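Local atomic coordinates of surface layer protein (Geobacillus stearothermophilus, PDB entry 4UJ8), a protein that probably self-assembles with identical copies into the surface layer of the bacterial cell, this calcium-binding two-domain fragment being one piece of the longer protein. Residues A[128-133]-A[232-237]. Sequence-based numbering, arbitrary orientation.
Sequences ADLIEL and AITVKA
Lys236 and Ile131 meet where two strands distant in sequence run side by side in the same direction, a worked example of how a short edge strand completes a mixed β-sheet. Lys236 N donates to Ile131 O over 2.8 Å, and Ile131 N in turn to Thr234 O; Thr234 N to Asp129 O and Leu133 N to Lys236 O extend the parallel pattern. Ile131 thus bonds to the residues on either side of Val235, as Thr234 does around Leu130 and Lys236 around Glu132. Where the pairing begins, a water donates to both Asp129 O and Ala232 O, bridging backbones that have started to part.

The Lys236 side chain stands beside that of Glu132, both directed to the exposed face. Lys236 CB lies 4.1 Å from Glu132 CG. With CG anti to the backbone N (chi1 180°) and every later torsion near trans, the chain rises straight alongside its neighbour, and Lys236 CD passes 3.9 Å from Glu132 OE1. At the tip, Lys236 NZ stays 4.8 Å from Glu132 OE1, too far for a salt bridge, though the opposite charges probably still attract. On the same face Leu130 leans toward the partner strand, its CD1 3.8 Å from Thr234 CG2.

The reverse face is apolar and buried. Ile131 CG1 lies 3.9 Å from Val235 CG2, the two side chains parallel, while Leu133 crosses Val235 at CG1 and sets CD1 against Ala237 CB.

In the four-stranded sheet of the fragment's C-terminal domain, strand 231-237 lies between edge strand 130-132 and antiparallel strand 214-222, to which Ile233, Val235 and Ala237 hydrogen-bond through their backbones. Helix 142-147 packs on the buried face, with Leu145 against Ile233 and Lys144 reaching Glu132 O.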
loop_
_atom_site.group_PDB
_atom_site.type_symbol
_atom_site.label_atom_id
_atom_site.label_comp_id
_atom_site.label_asym_id
_atom_site.label_seq_id
_atom_site.Cartn_x
_atom_site.Cartn_y
_atom_site.Cartn_z
ATOM N N ALA A 128 13.587 -23.747 -11.269
ATOM C CA ALA A 128 13.646 -25.020 -11.978
ATOM C C ALA A 128 12.242 -25.489 -12.369
ATOM O O ALA A 128 11.247 -25.053 -11.788
ATOM C CB ALA A 128 14.352 -26.074 -11.121
ATOM N N ASP A 129 12.162 -26.365 -13.363
ATOM C CA ASP A 129 10.874 -26.881 -13.823
ATOM C C ASP A 129 10.338 -27.975 -12.913
ATOM O O ASP A 129 9.148 -28.272 -12.918
ATOM C CB ASP A 129 10.994 -27.432 -15.245
ATOM C CG ASP A 129 11.215 -26.348 -16.273
ATOM O OD1 ASP A 129 11.073 -25.158 -15.927
ATOM O OD2 ASP A 129 11.523 -26.692 -17.435
ATOM N N LEU A 130 11.240 -28.580 -12.154
ATOM C CA LEU A 130 10.917 -29.724 -11.314
ATOM C C LEU A 130 11.453 -29.542 -9.897
ATOM O O LEU A 130 12.562 -29.048 -9.708
ATOM C CB LEU A 130 11.502 -31.007 -11.930
ATOM C CG LEU A 130 11.588 -32.256 -11.053
ATOM C CD1 LEU A 130 10.201 -32.808 -10.745
ATOM C CD2 LEU A 130 12.456 -33.320 -11.708
ATOM N N ILE A 131 10.675 -29.946 -8.900
ATOM C CA ILE A 131 11.240 -30.154 -7.570
ATOM C C ILE A 131 10.869 -31.527 -7.033
ATOM O O ILE A 131 9.820 -32.077 -7.369
ATOM C CB ILE A 131 10.787 -29.096 -6.570
ATOM C CG1 ILE A 131 9.266 -29.040 -6.495
ATOM C CG2 ILE A 131 11.362 -27.739 -6.952
ATOM C CD1 ILE A 131 8.745 -28.157 -5.350
ATOM N N GLU A 132 11.747 -32.073 -6.199
ATOM C CA GLU A 132 11.545 -33.392 -5.619
ATOM C C GLU A 132 11.569 -33.286 -4.099
ATOM O O GLU A 132 12.503 -32.733 -3.529
ATOM C CB GLU A 132 12.621 -34.366 -6.106
ATOM C CG GLU A 132 12.353 -35.818 -5.748
ATOM C CD GLU A 132 13.307 -36.772 -6.446
ATOM O OE1 GLU A 132 13.501 -36.641 -7.677
ATOM O OE2 GLU A 132 13.857 -37.659 -5.760
ATOM N N LEU A 133 10.543 -33.818 -3.452
ATOM C CA LEU A 133 10.472 -33.764 -1.997
ATOM C C LEU A 133 11.217 -34.938 -1.389
ATOM O O LEU A 133 11.365 -35.988 -2.016
ATOM C CB LEU A 133 9.019 -33.766 -1.525
ATOM C CG LEU A 133 8.072 -32.828 -2.270
ATOM C CD1 LEU A 133 6.671 -32.986 -1.723
ATOM C CD2 LEU A 133 8.552 -31.380 -2.194
ATOM N N ALA A 232 4.178 -23.058 -14.115
ATOM C CA ALA A 232 3.976 -24.480 -13.850
ATOM C C ALA A 232 5.246 -25.114 -13.302
ATOM O O ALA A 232 6.327 -24.995 -13.886
ATOM C CB ALA A 232 3.534 -25.209 -15.123
ATOM N N ILE A 233 5.095 -25.807 -12.181
ATOM C CA ILE A 233 6.188 -26.542 -11.568
ATOM C C ILE A 233 5.766 -27.996 -11.324
ATOM O O ILE A 233 4.721 -28.259 -10.724
ATOM C CB ILE A 233 6.615 -25.900 -10.238
ATOM C CG1 ILE A 233 7.062 -24.451 -10.470
ATOM C CG2 ILE A 233 7.732 -26.710 -9.594
ATOM C CD1 ILE A 233 7.152 -23.607 -9.194
ATOM N N THR A 234 6.579 -28.926 -11.813
ATOM C CA THR A 234 6.367 -30.346 -11.568
ATOM C C THR A 234 6.919 -30.707 -10.194
ATOM O O THR A 234 8.046 -30.342 -9.862
ATOM C CB THR A 234 7.042 -31.216 -12.643
ATOM O OG1 THR A 234 6.526 -30.868 -13.937
ATOM C CG2 THR A 234 6.793 -32.699 -12.376
ATOM N N VAL A 235 6.122 -31.416 -9.402
ATOM C CA VAL A 235 6.528 -31.810 -8.060
ATOM C C VAL A 235 6.553 -33.327 -7.964
ATOM O O VAL A 235 5.531 -33.968 -8.177
ATOM C CB VAL A 235 5.574 -31.263 -6.979
ATOM C CG1 VAL A 235 6.034 -31.717 -5.590
ATOM C CG2 VAL A 235 5.480 -29.726 -7.044
ATOM N N LYS A 236 7.705 -33.899 -7.639
ATOM C CA LYS A 236 7.737 -35.328 -7.352
ATOM C C LYS A 236 7.716 -35.601 -5.856
ATOM O O LYS A 236 8.558 -35.109 -5.108
ATOM C CB LYS A 236 8.961 -35.997 -7.965
ATOM C CG LYS A 236 8.997 -37.487 -7.663
ATOM C CD LYS A 236 10.066 -38.214 -8.445
ATOM C CE LYS A 236 9.893 -39.717 -8.309
ATOM N NZ LYS A 236 10.945 -40.458 -9.075
ATOM N N ALA A 237 6.743 -36.399 -5.436
ATOM C CA ALA A 237 6.623 -36.801 -4.045
ATOM C C ALA A 237 6.847 -38.307 -3.967
ATOM O O ALA A 237 5.904 -39.086 -4.068
ATOM C CB ALA A 237 5.254 -36.406 -3.484
HETATM O O HOH W 1 7.816 -26.958 -15.388
#